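Local coordinates for glutathione synthetase-like effector 30 (Gpa-GSS30-apo) (Globodera pallida, PDB 5OET), which acts as an effector of a plant-parasitic nematode and probably derives from glutathione synthetase, the enzyme that joins gamma-glutamylcysteine to glycine using ATP, at residues S256-M259 against L260-R263; K292-P295 against N296-S299; K433-P437 against A438-F442. All coordinates share one frame; numbering follows the deposited sequence.

All three interactions are local. Each holds a place where the chain changes course. Interaction 1 is buried and starts helix 259-270. Interactions 2 and 3 lie at the surface, at the tip of a beta hairpin and in the joint between helices 427-434 and 437-440. Interactions 1 and 2 share a mixed sheet: helix 259-270 packs on its strands, and residues 292-299 link two of them. Interaction 3 leads into a separate antiparallel sheet; its centre is about 40 Å from that of interaction 1. Interaction 1 relies on helical backbone bonds, interaction 2 on an aspartate that grips the turn, and interaction 3 on methionine packing beside an arginine.

Interaction 1. Residues S256-M259 against L260-R263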
loop_
_atom_site.group_PDB
_atom_site.type_symbol
_atom_site.label_atom_id
_atom_site.label_comp_id
_atom_site.label_asym_id
_atom_site.label_seq_id
_atom_site.Cartn_x
_atom_site.Cartn_y
_atom_site.Cartn_z
ATOM N N SER A 256 -14.468 2.523 8.867
ATOM C CA SER A 256 -13.892 3.268 9.988
ATOM C C SER A 256 -12.498 3.755 9.685
ATOM O O SER A 256 -11.756 3.128 8.917
ATOM C CB SER A 256 -13.827 2.385 11.241
ATOM O OG SER A 256 -12.800 2.790 12.132
ATOM N N HIS A 257 -12.119 4.848 10.339
ATOM C CA HIS A 257 -10.795 5.436 10.129
ATOM C C HIS A 257 -9.661 4.567 10.705
ATOM O O HIS A 257 -8.488 4.782 10.407
ATOM C CB HIS A 257 -10.743 6.889 10.633
ATOM C CG HIS A 257 -10.420 7.032 12.078
ATOM N ND1 HIS A 257 -11.396 7.137 13.048
ATOM C CD2 HIS A 257 -9.227 7.106 12.723
ATOM C CE1 HIS A 257 -10.819 7.241 14.234
ATOM N NE2 HIS A 257 -9.503 7.234 14.063
ATOM N N LEU A 258 -10.014 3.582 11.522
ATOM C CA LEU A 258 -9.027 2.659 12.060
ATOM C C LEU A 258 -8.908 1.377 11.265
ATOM O O LEU A 258 -7.969 0.637 11.491
ATOM C CB LEU A 258 -9.335 2.355 13.528
ATOM C CG LEU A 258 -9.193 3.568 14.443
ATOM C CD1 LEU A 258 -9.583 3.219 15.869
ATOM C CD2 LEU A 258 -7.773 4.086 14.414
ATOM N N MET A 259 -9.803 1.163 10.310
ATOM C CA MET A 259 -9.977 -0.133 9.670
ATOM C C MET A 259 -8.719 -0.679 9.015
ATOM O O MET A 259 -8.352 -1.827 9.261
ATOM C CB MET A 259 -11.088 -0.060 8.626
ATOM C CG MET A 259 -11.349 -1.376 7.894
ATOM S SD MET A 259 -11.714 -2.790 8.972
ATOM C CE MET A 259 -13.245 -2.200 9.710
ATOM N N LEU A 260 -8.090 0.131 8.167
ATOM C CA LEU A 260 -6.864 -0.278 7.474
ATOM C C LEU A 260 -5.652 -0.395 8.364
ATOM O O LEU A 260 -4.778 -1.172 8.062
ATOM C CB LEU A 260 -6.523 0.646 6.294
ATOM C CG LEU A 260 -7.558 0.595 5.190
ATOM C CD1 LEU A 260 -7.175 1.550 4.083
ATOM C CD2 LEU A 260 -7.729 -0.820 4.643
ATOM N N GLU A 261 -5.581 0.378 9.433
ATOM C CA GLU A 261 -4.516 0.189 10.400
ATOM C C GLU A 261 -4.740 -1.155 11.079
ATOM O O GLU A 261 -3.796 -1.900 11.296
ATOM C CB GLU A 261 -4.485 1.322 11.437
ATOM C CG GLU A 261 -4.168 2.713 10.869
ATOM C CD GLU A 261 -4.506 3.840 11.845
ATOM O OE1 GLU A 261 -3.788 3.944 12.852
ATOM O OE2 GLU A 261 -5.474 4.628 11.647
ATOM N N SER A 262 -5.990 -1.458 11.412
ATOM C CA SER A 262 -6.373 -2.763 12.005
ATOM C C SER A 262 -5.996 -3.948 11.105
ATOM O O SER A 262 -5.465 -4.945 11.588
ATOM C CB SER A 262 -7.878 -2.824 12.335
ATOM O OG SER A 262 -8.201 -2.117 13.528
ATOM N N ARG A 263 -6.248 -3.819 9.808
ATOM C CA ARG A 263 -5.950 -4.870 8.854
ATOM C C ARG A 263 -4.476 -5.072 8.700
ATOM O O ARG A 263 -4.014 -6.191 8.501
ATOM C CB ARG A 263 -6.542 -4.536 7.499
ATOM C CG ARG A 263 -8.063 -4.545 7.484
ATOM C CD ARG A 263 -8.578 -5.944 7.388
ATOM N NE ARG A 263 -10.007 -5.968 7.136
ATOM C CZ ARG A 263 -10.780 -7.045 7.259
ATOM N NH1 ARG A 263 -10.271 -8.212 7.650
ATOM N NH2 ARG A 263 -12.081 -6.948 6.990
#
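Leu258 O is held twice by Ser262. Ser262 N donates to Leu258 O at 2.9 Å, and the bond runs nearly along the C=O axis. Ser262 OG adds a weak bond to Leu258 O at 3.4 Å. Its chi1 of -78° puts OG beside its own backbone N, and this brings both donors to one acceptor. The same OG is hydrogen-bonded to Arg314 NE. The next helical bond runs from Arg263 N to Met259 O at 2.9 Å. Ahead of the helix, residues Ser256 to Met259 form a type I turn. Ser256 OG accepts from Leu258 N at 3.0 Å, an ST turn that caps the start of the helix. The Met259 and Arg263 side chains run side by side in the same direction, with Met259 SD 4.0 Å from Arg263 NE. That NE forms a salt bridge with Asp56 of the second subunit. Leu258 CD2 lies 3.6 Å from Glu261 OE2, while Glu261 OE1 is hydrogen-bonded to Ser193 N. Met259 and Leu260 pack on strand 64-67, Ser262 touches strands 246-251 and 279-283, and Leu258 and Glu261 lie on Arg314 of strand 306-314.

Interaction 2. Residues K292-P295 against N296-S299; sequences KRDP and NNFS
Asp294 and Asn296 meet at the tip of a beta hairpin, which joins the antiparallel strands 291-293 and 300-302. Their side chains cross at a slant, with the carboxylate and amide planes 52° apart. Asp294 CG lies anti to the backbone N (chi1 -152°), and this turns the carboxylate over the start of the loop. There Asp294 OD1 accepts from Asn296 N at 3.1 Å through its anti lone pair. A side-chain oxygen bonded to the N-H two residues on makes this an Asx turn. Asn296 ND2 adds a weak bond to the same OD1 at 3.4 Å. One carboxylate oxygen therefore holds both the backbone and the side chain of Asn296.

The Phe298 ring is placed differently. Pro295 O sits over one face of it, 3.9 Å from Phe298 CE1. Arg293 NE lies at the ring edge, near its plane, 4.3 Å from Phe298 CD1. A cation-pi contact with Arg157 also engages this ring. The end of Arg293 finds its main partner outside the loop, with NH1 bonded to His332 O.

Backbone bonds close the loop. Asp294 N donates almost straight to Ser299 O at 2.8 Å (174° at the hydrogen). Phe298 has positive phi and psi, the left-handed helical region, and its N gives a weak bond to Asp294 O. Asn297 CB packs on Asp294 CB. Beyond it, Asn297 ND2 reaches Ser299 OG in a weak bond of 3.3 Å.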
loop_
_atom_site.group_PDB
_atom_site.type_symbol
_atom_site.label_atom_id
_atom_site.label_comp_id
_atom_site.label_asym_id
_atom_site.label_seq_id
_atom_site.Cartn_x
_atom_site.Cartn_y
_atom_site.Cartn_z
ATOM N N LYS A 292 -22.873 -12.925 22.234
ATOM C CA LYS A 292 -23.513 -13.118 23.531
ATOM C C LYS A 292 -22.446 -13.611 24.488
ATOM O O LYS A 292 -21.305 -13.892 24.086
ATOM C CB LYS A 292 -24.754 -14.037 23.483
ATOM C CG LYS A 292 -24.739 -15.202 22.494
ATOM C CD LYS A 292 -23.879 -16.367 22.973
ATOM C CE LYS A 292 -23.915 -17.562 22.024
ATOM N NZ LYS A 292 -25.153 -18.375 22.083
ATOM N N ARG A 293 -22.796 -13.632 25.762
ATOM C CA ARG A 293 -21.908 -14.109 26.791
ATOM C C ARG A 293 -22.442 -15.457 27.232
ATOM O O ARG A 293 -23.648 -15.635 27.309
ATOM C CB ARG A 293 -21.897 -13.114 27.949
ATOM C CG ARG A 293 -20.825 -13.380 28.992
ATOM C CD ARG A 293 -20.699 -12.204 29.951
ATOM N NE ARG A 293 -22.012 -11.823 30.494
ATOM C CZ ARG A 293 -22.258 -10.755 31.247
ATOM N NH1 ARG A 293 -21.291 -9.923 31.626
ATOM N NH2 ARG A 293 -23.495 -10.523 31.633
ATOM N N ASP A 294 -21.555 -16.406 27.507
ATOM C CA ASP A 294 -21.976 -17.685 28.069
ATOM C C ASP A 294 -22.485 -17.473 29.494
ATOM O O ASP A 294 -21.831 -16.797 30.271
ATOM C CB ASP A 294 -20.840 -18.717 28.081
ATOM C CG ASP A 294 -21.358 -20.168 28.005
ATOM O OD1 ASP A 294 -21.827 -20.697 29.054
ATOM O OD2 ASP A 294 -21.297 -20.765 26.883
ATOM N N PRO A 295 -23.641 -18.059 29.850
ATOM C CA PRO A 295 -24.112 -17.913 31.236
ATOM C C PRO A 295 -23.341 -18.713 32.318
ATOM O O PRO A 295 -23.553 -18.476 33.507
ATOM C CB PRO A 295 -25.571 -18.403 31.168
ATOM C CG PRO A 295 -25.844 -18.784 29.748
ATOM C CD PRO A 295 -24.520 -18.959 29.083
ATOM N N ASN A 296 -22.480 -19.646 31.908
ATOM C CA ASN A 296 -21.745 -20.533 32.823
ATOM C C ASN A 296 -20.275 -20.187 32.912
ATOM O O ASN A 296 -19.762 -20.042 34.004
ATOM C CB ASN A 296 -21.863 -21.980 32.342
ATOM C CG ASN A 296 -23.285 -22.441 32.259
ATOM O OD1 ASN A 296 -23.954 -22.611 33.276
ATOM N ND2 ASN A 296 -23.756 -22.643 31.046
ATOM N N ASN A 297 -19.614 -20.110 31.752
ATOM C CA ASN A 297 -18.225 -19.659 31.610
ATOM C C ASN A 297 -18.045 -18.165 31.847
ATOM O O ASN A 297 -16.970 -17.737 32.260
ATOM C CB ASN A 297 -17.768 -19.816 30.156
ATOM C CG ASN A 297 -17.504 -21.225 29.763
ATOM O OD1 ASN A 297 -17.950 -22.181 30.410
ATOM N ND2 ASN A 297 -16.788 -21.376 28.658
ATOM N N PHE A 298 -19.062 -17.380 31.474
ATOM C CA PHE A 298 -18.939 -15.950 31.232
ATOM C C PHE A 298 -17.961 -15.625 30.115
ATOM O O PHE A 298 -17.415 -14.516 30.065
ATOM C CB PHE A 298 -18.608 -15.179 32.507
ATOM C CG PHE A 298 -19.625 -15.358 33.573
ATOM C CD1 PHE A 298 -20.917 -14.844 33.411
ATOM C CD2 PHE A 298 -19.328 -16.068 34.726
ATOM C CE1 PHE A 298 -21.883 -15.019 34.392
ATOM C CE2 PHE A 298 -20.280 -16.221 35.722
ATOM C CZ PHE A 298 -21.564 -15.709 35.547
ATOM N N SER A 299 -17.790 -16.550 29.175
ATOM C CA SER A 299 -16.912 -16.314 28.044
ATOM C C SER A 299 -17.732 -15.674 26.940
ATOM O O SER A 299 -18.932 -15.882 26.850
ATOM C CB SER A 299 -16.188 -17.591 27.597
ATOM O OG SER A 299 -17.047 -18.508 26.986
#

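Interaction 3. Residues K433-P437 against A438-F442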
loop_
_atom_site.group_PDB
_atom_site.type_symbol
_atom_site.label_atom_id
_atom_site.label_comp_id
_atom_site.label_asym_id
_atom_site.label_seq_id
_atom_site.Cartn_x
_atom_site.Cartn_y
_atom_site.Cartn_z
ATOM N N LYS A 433 -12.542 34.769 37.653
ATOM C CA LYS A 433 -13.506 35.491 38.489
ATOM C C LYS A 433 -14.960 35.231 38.044
ATOM O O LYS A 433 -15.832 34.954 38.866
ATOM C CB LYS A 433 -13.220 36.984 38.438
ATOM C CG LYS A 433 -11.830 37.392 38.913
ATOM C CD LYS A 433 -11.721 38.909 39.067
ATOM C CE LYS A 433 -10.388 39.485 38.580
ATOM N NZ LYS A 433 -9.198 38.770 39.112
ATOM N N THR A 434 -15.189 35.351 36.738
ATOM C CA THR A 434 -16.474 35.072 36.068
ATOM C C THR A 434 -17.105 33.719 36.392
ATOM O O THR A 434 -18.284 33.653 36.740
ATOM C CB THR A 434 -16.261 35.151 34.529
ATOM O OG1 THR A 434 -16.254 36.526 34.140
ATOM C CG2 THR A 434 -17.335 34.393 33.709
ATOM N N MET A 435 -16.302 32.671 36.210
ATOM C CA MET A 435 -16.675 31.253 36.334
ATOM C C MET A 435 -17.429 30.882 37.616
ATOM O O MET A 435 -17.057 31.333 38.712
ATOM C CB MET A 435 -15.371 30.433 36.231
ATOM C CG MET A 435 -15.391 28.968 36.635
ATOM S SD MET A 435 -13.726 28.339 36.450
ATOM C CE MET A 435 -13.889 27.501 34.886
ATOM N N ALA A 436 -18.467 30.049 37.457
ATOM C CA ALA A 436 -19.254 29.515 38.573
ATOM C C ALA A 436 -18.554 28.288 39.166
ATOM O O ALA A 436 -17.993 27.489 38.406
ATOM C CB ALA A 436 -20.644 29.127 38.086
ATOM N N PRO A 437 -18.622 28.108 40.508
ATOM C CA PRO A 437 -17.826 27.062 41.190
ATOM C C PRO A 437 -18.121 25.613 40.764
ATOM O O PRO A 437 -17.280 24.737 40.978
ATOM C CB PRO A 437 -18.146 27.280 42.676
ATOM C CG PRO A 437 -19.496 27.904 42.675
ATOM C CD PRO A 437 -19.560 28.765 41.438
ATOM N N ALA A 438 -19.297 25.371 40.181
ATOM C CA ALA A 438 -19.584 24.104 39.519
ATOM C C ALA A 438 -18.537 23.815 38.446
ATOM O O ALA A 438 -17.992 22.708 38.404
ATOM C CB ALA A 438 -20.980 24.110 38.910
ATOM N N ASP A 439 -18.233 24.818 37.623
ATOM C CA ASP A 439 -17.250 24.674 36.535
ATOM C C ASP A 439 -15.779 24.527 37.001
ATOM O O ASP A 439 -14.995 23.913 36.292
ATOM C CB ASP A 439 -17.347 25.845 35.544
ATOM C CG ASP A 439 -18.290 25.570 34.359
ATOM O OD1 ASP A 439 -18.221 24.476 33.748
ATOM O OD2 ASP A 439 -19.061 26.481 34.014
ATOM N N ARG A 440 -15.437 25.087 38.162
ATOM C CA ARG A 440 -14.074 25.023 38.705
ATOM C C ARG A 440 -13.478 23.617 38.769
ATOM O O ARG A 440 -12.283 23.442 38.519
ATOM C CB ARG A 440 -13.985 25.672 40.098
ATOM C CG ARG A 440 -13.776 27.171 40.030
ATOM C CD ARG A 440 -13.894 27.877 41.377
ATOM N NE ARG A 440 -12.915 28.950 41.602
ATOM C CZ ARG A 440 -12.785 30.075 40.887
ATOM N NH1 ARG A 440 -13.551 30.346 39.835
ATOM N NH2 ARG A 440 -11.853 30.954 41.228
ATOM N N ASP A 441 -14.302 22.612 39.066
ATOM C CA ASP A 441 -13.811 21.234 39.165
ATOM C C ASP A 441 -13.512 20.559 37.811
ATOM O O ASP A 441 -13.041 19.422 37.803
ATOM C CB ASP A 441 -14.796 20.367 39.975
ATOM C CG ASP A 441 -15.061 20.923 41.386
ATOM O OD1 ASP A 441 -14.116 21.470 41.997
ATOM O OD2 ASP A 441 -16.210 20.818 41.877
ATOM N N PHE A 442 -13.772 21.245 36.686
ATOM C CA PHE A 442 -13.538 20.703 35.327
ATOM C C PHE A 442 -12.381 21.347 34.563
ATOM O O PHE A 442 -12.171 21.026 33.392
ATOM C CB PHE A 442 -14.837 20.814 34.487
ATOM C CG PHE A 442 -15.953 19.938 34.997
ATOM C CD1 PHE A 442 -16.737 20.359 36.081
ATOM C CD2 PHE A 442 -16.182 18.658 34.453
ATOM C CE1 PHE A 442 -17.735 19.537 36.599
ATOM C CE2 PHE A 442 -17.178 17.835 34.978
ATOM C CZ PHE A 442 -17.957 18.277 36.042
#
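Met435 extends toward Asp439 and Arg440 with CG anti to its backbone N (chi1 166°) and chi2 also extended. A bend at chi3 (-100°) then brings its methyl group alongside Asp439 CB. The chain touches along its length. Met435 CG is 3.8 Å from Asp439 CB, and Met435 CE is 3.9 Å from the same CB. Met435 SD lies 3.8 Å from Arg440 CG. Met435 crosses both neighbours at a slant, and it is the buried residue of an otherwise exposed or partly exposed contact. Arg440 bends at its own chi3, and its CD passes 4.0 Å from Pro437 CA.

The backbone makes a tight change of direction here. Met435 is the first residue to leave the helical conformation after helix 427-434. Glu426, a ligand of the magnesium ion, lies just before that helix. The chain turns into a short, weakly bonded helix near residues 437-440 and then into strand 443-447. Asp439 N donates to Ala436 O at 2.8 Å, from above the carbonyl plane. Arg440 N makes a weak bond to Pro437 O at 3.4 Å. Further on, Phe442 N donates to Asp439 O at 3.0 Å, and that oxygen also lies in plane at the edge of the Phe442 ring.

The guanidinium of Arg440 points back to the helix just left, where NH1 bonds Leu432 O. A positive group near the C-terminal end of a helix would suit the negative end of its dipole. Met435 packs against Asp439 CB, the Arg440 chain and its NH1, while the same NH1 makes the polar tie to Leu432 O.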